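Local coordinates for protein tRNA (guanine(9)-N1)-methyltransferase (Schizosaccharomyces pombe, PDB 4JWH) that methylates N1 of guanosine 9 in cytoplasmic tRNA, using S-adenosyl-L-methionine as the methyl donor, at residues 103-108 with 143-148. Sequence-based numbering, arbitrary orientation.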
ATOM      1  N   SER A 103       0.648   3.145  15.167  1.00 23.08           N
ATOM      2  CA  SER A 103       2.029   3.539  14.910  1.00 22.17           C
ATOM      3  C   SER A 103       2.578   2.938  13.581  1.00 21.53           C
ATOM      4  O   SER A 103       3.663   3.297  13.131  1.00 20.16           O
ATOM      5  CB  SER A 103       2.901   3.155  16.104  1.00 22.79           C
ATOM      6  OG  SER A 103       2.760   1.775  16.343  1.00 24.98           O
ATOM      7  N   ILE A 104       1.827   2.043  12.937  1.00 20.33           N
ATOM      8  CA  ILE A 104       2.304   1.449  11.669  1.00 20.49           C
ATOM      9  C   ILE A 104       2.607   2.494  10.594  1.00 20.34           C
ATOM     10  O   ILE A 104       1.896   3.502  10.485  1.00 19.88           O
ATOM     11  CB  ILE A 104       1.334   0.353  11.160  1.00 20.85           C
ATOM     12  CG1 ILE A 104       1.382  -0.826  12.134  1.00 22.52           C
ATOM     13  CG2 ILE A 104       1.697  -0.139   9.737  1.00 18.72           C
ATOM     14  CD1 ILE A 104       0.154  -1.774  12.096  1.00 19.07           C
ATOM     15  N   ARG A 105       3.698   2.274   9.847  1.00 19.81           N
ATOM     16  CA  ARG A 105       3.974   2.998   8.611  1.00 19.92           C
ATOM     17  C   ARG A 105       3.557   2.099   7.460  1.00 19.75           C
ATOM     18  O   ARG A 105       3.877   0.915   7.469  1.00 20.06           O
ATOM     19  CB  ARG A 105       5.460   3.334   8.452  1.00 18.78           C
ATOM     20  CG  ARG A 105       5.912   4.612   9.183  1.00 23.36           C
ATOM     21  CD  ARG A 105       5.603   4.578  10.672  1.00 22.51           C
ATOM     22  NE  ARG A 105       6.158   3.414  11.366  1.00 25.73           N
ATOM     23  CZ  ARG A 105       7.417   3.312  11.801  1.00 26.91           C
ATOM     24  NH1 ARG A 105       8.297   4.292  11.567  1.00 26.68           N
ATOM     25  NH2 ARG A 105       7.794   2.216  12.453  1.00 23.69           N
ATOM     26  N   ILE A 106       2.840   2.652   6.491  1.00 19.37           N
ATOM     27  CA  ILE A 106       2.614   1.940   5.219  1.00 19.99           C
ATOM     28  C   ILE A 106       3.254   2.727   4.096  1.00 18.85           C
ATOM     29  O   ILE A 106       3.018   3.909   3.959  1.00 20.02           O
ATOM     30  CB  ILE A 106       1.107   1.644   4.932  1.00 19.98           C
ATOM     31  CG1 ILE A 106       0.531   0.704   6.019  1.00 19.87           C
ATOM     32  CG2 ILE A 106       0.923   1.100   3.468  1.00 19.60           C
ATOM     33  CD1 ILE A 106      -0.939   0.232   5.799  1.00 20.28           C
ATOM     34  N   VAL A 107       4.070   2.059   3.296  1.00 18.83           N
ATOM     35  CA  VAL A 107       4.824   2.713   2.223  1.00 18.76           C
ATOM     36  C   VAL A 107       4.270   2.349   0.844  1.00 19.11           C
ATOM     37  O   VAL A 107       4.215   1.155   0.475  1.00 18.99           O
ATOM     38  CB  VAL A 107       6.308   2.282   2.250  1.00 19.63           C
ATOM     39  CG1 VAL A 107       7.065   2.847   1.087  1.00 20.62           C
ATOM     40  CG2 VAL A 107       6.979   2.636   3.597  1.00 19.69           C
ATOM     41  N   LEU A 108       3.917   3.370   0.061  1.00 17.92           N
ATOM     42  CA  LEU A 108       3.729   3.159  -1.363  1.00 18.55           C
ATOM     43  C   LEU A 108       5.081   3.340  -2.068  1.00 19.59           C
ATOM     44  O   LEU A 108       5.661   4.457  -2.081  1.00 19.04           O
ATOM     45  CB  LEU A 108       2.636   4.074  -1.922  1.00 19.02           C
ATOM     46  CG  LEU A 108       1.335   4.143  -1.107  1.00 19.26           C
ATOM     47  CD1 LEU A 108       0.307   5.074  -1.726  1.00 20.89           C
ATOM     48  CD2 LEU A 108       0.736   2.740  -0.805  1.00 18.48           C
ATOM     49  N   GLU A 143       0.637   6.136   9.349  1.00 21.46           N
ATOM     50  CA  GLU A 143       1.420   7.091   8.571  1.00 22.26           C
ATOM     51  C   GLU A 143       1.686   6.509   7.185  1.00 22.24           C
ATOM     52  O   GLU A 143       2.355   5.457   7.038  1.00 21.64           O
ATOM     53  CB  GLU A 143       2.738   7.498   9.285  1.00 23.03           C
ATOM     54  CG  GLU A 143       2.557   8.506  10.461  1.00 25.86           C
ATOM     55  CD  GLU A 143       2.112   9.936  10.092  1.00 31.19           C
ATOM     56  OE1 GLU A 143       2.161  10.387   8.924  1.00 31.63           O
ATOM     57  OE2 GLU A 143       1.716  10.657  11.025  1.00 35.05           O
ATOM     58  N   LEU A 144       1.121   7.187   6.189  1.00 21.72           N
ATOM     59  CA  LEU A 144       1.285   6.856   4.784  1.00 22.56           C
ATOM     60  C   LEU A 144       2.505   7.530   4.158  1.00 22.54           C
ATOM     61  O   LEU A 144       2.651   8.744   4.230  1.00 23.80           O
ATOM     62  CB  LEU A 144       0.002   7.219   4.005  1.00 22.26           C
ATOM     63  CG  LEU A 144      -0.127   6.796   2.529  1.00 23.11           C
ATOM     64  CD1 LEU A 144       0.078   5.296   2.420  1.00 18.46           C
ATOM     65  CD2 LEU A 144      -1.519   7.226   1.912  1.00 21.09           C
ATOM     66  N   PHE A 145       3.387   6.737   3.551  1.00 21.79           N
ATOM     67  CA  PHE A 145       4.554   7.264   2.867  1.00 22.24           C
ATOM     68  C   PHE A 145       4.405   6.939   1.410  1.00 23.14           C
ATOM     69  O   PHE A 145       3.832   5.875   1.049  1.00 23.93           O
ATOM     70  CB  PHE A 145       5.874   6.662   3.388  1.00 22.12           C
ATOM     71  CG  PHE A 145       6.344   7.252   4.709  1.00 22.45           C
ATOM     72  CD1 PHE A 145       7.516   8.031   4.779  1.00 22.05           C
ATOM     73  CD2 PHE A 145       5.622   7.021   5.870  1.00 20.81           C
ATOM     74  CE1 PHE A 145       7.956   8.566   5.992  1.00 21.41           C
ATOM     75  CE2 PHE A 145       6.045   7.552   7.086  1.00 21.84           C
ATOM     76  CZ  PHE A 145       7.217   8.353   7.141  1.00 22.68           C
ATOM     77  N   ALA A 146       4.888   7.854   0.574  1.00 22.00           N
ATOM     78  CA  ALA A 146       5.043   7.586  -0.863  1.00 21.08           C
ATOM     79  C   ALA A 146       6.523   7.818  -1.243  1.00 21.24           C
ATOM     80  O   ALA A 146       6.989   8.977  -1.353  1.00 21.09           O
ATOM     81  CB  ALA A 146       4.140   8.474  -1.658  1.00 19.20           C
ATOM     82  N   THR A 147       7.264   6.728  -1.435  1.00 20.80           N
ATOM     83  CA  THR A 147       8.719   6.824  -1.628  1.00 21.53           C
ATOM     84  C   THR A 147       9.122   6.711  -3.106  1.00 21.40           C
ATOM     85  O   THR A 147       8.373   6.154  -3.916  1.00 22.00           O
ATOM     86  CB  THR A 147       9.497   5.789  -0.731  1.00 22.18           C
ATOM     87  OG1 THR A 147       9.069   4.452  -1.039  1.00 21.19           O
ATOM     88  CG2 THR A 147       9.260   6.067   0.768  1.00 19.50           C
ATOM     89  N   ASN A 148      10.309   7.206  -3.440  1.00 20.99           N
ATOM     90  CA  ASN A 148      10.690   7.535  -4.824  1.00 22.47           C
ATOM     91  C   ASN A 148       9.574   8.306  -5.519  1.00 22.62           C
ATOM     92  O   ASN A 148       9.315   8.076  -6.683  1.00 23.81           O
ATOM     93  CB  ASN A 148      11.029   6.289  -5.655  1.00 22.76           C
ATOM     94  CG  ASN A 148      12.360   5.673  -5.276  1.00 24.01           C
ATOM     95  OD1 ASN A 148      12.405   4.675  -4.571  1.00 23.11           O
ATOM     96  ND2 ASN A 148      13.446   6.255  -5.765  1.00 22.28           N
TER
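Ile106 sits between Glu143 and Phe145 of the adjacent parallel strand, its N donating to Glu143 O at 2.9 Å and its O accepting from Phe145 N. The same pattern extends to both sides: Glu143 N binds Ile104 O, Leu108 N reaches Phe145 O at 2.7 Å, and Thr147 N closes the ladder on Leu108 O. The bonds from Phe145 N and Leu108 N are both nearly straight. Weaker CA-H...O contacts fall between them, such as Arg105 CA to Glu143 O at 3.3 Å.

On the face carrying Arg105, Val107, Glu143 and Phe145, the arginine and the phenylalanine run side by side. CG of Arg105 lies 3.6 Å from CE2 of the Phe145 ring, and the bent arginine chain turns its guanidinium plane 70° from that of the phenyl. Val107 follows: CG2 approaches Phe145 CB, while CG1, anti to the backbone N (chi1 175°), makes a van der Waals contact with Thr147 OG1 at 3.3 Å.

On the face of Ile106, Leu108, Leu144 and Ala146 the meeting side chains are aliphatic. Leu144 extends with CG anti to its own N (chi1 -172°), which carries CD1 to 3.9 Å from Leu108 CG and to 3.6 Å from Ile106 O. Replacing Leu108 with an alanine would probably leave Leu144 CD1 without its leucine neighbour and open a gap on this buried face. The Leu108 side chain lies about 8 Å from the bound S-adenosyl-L-homocysteine.

The two strands belong to a beta-alpha-beta unit connected through helix 118-137, within the parallel sheet of this SPOUT-clan methyltransferase. Strand 208-212 flanks 105-109 and strand 171-173 flanks 143-147. Phe258 of helix 254-267 packs on Ile106 and Leu144, whereas Tyr178 of helix 178-181 touches Val107 and Thr147.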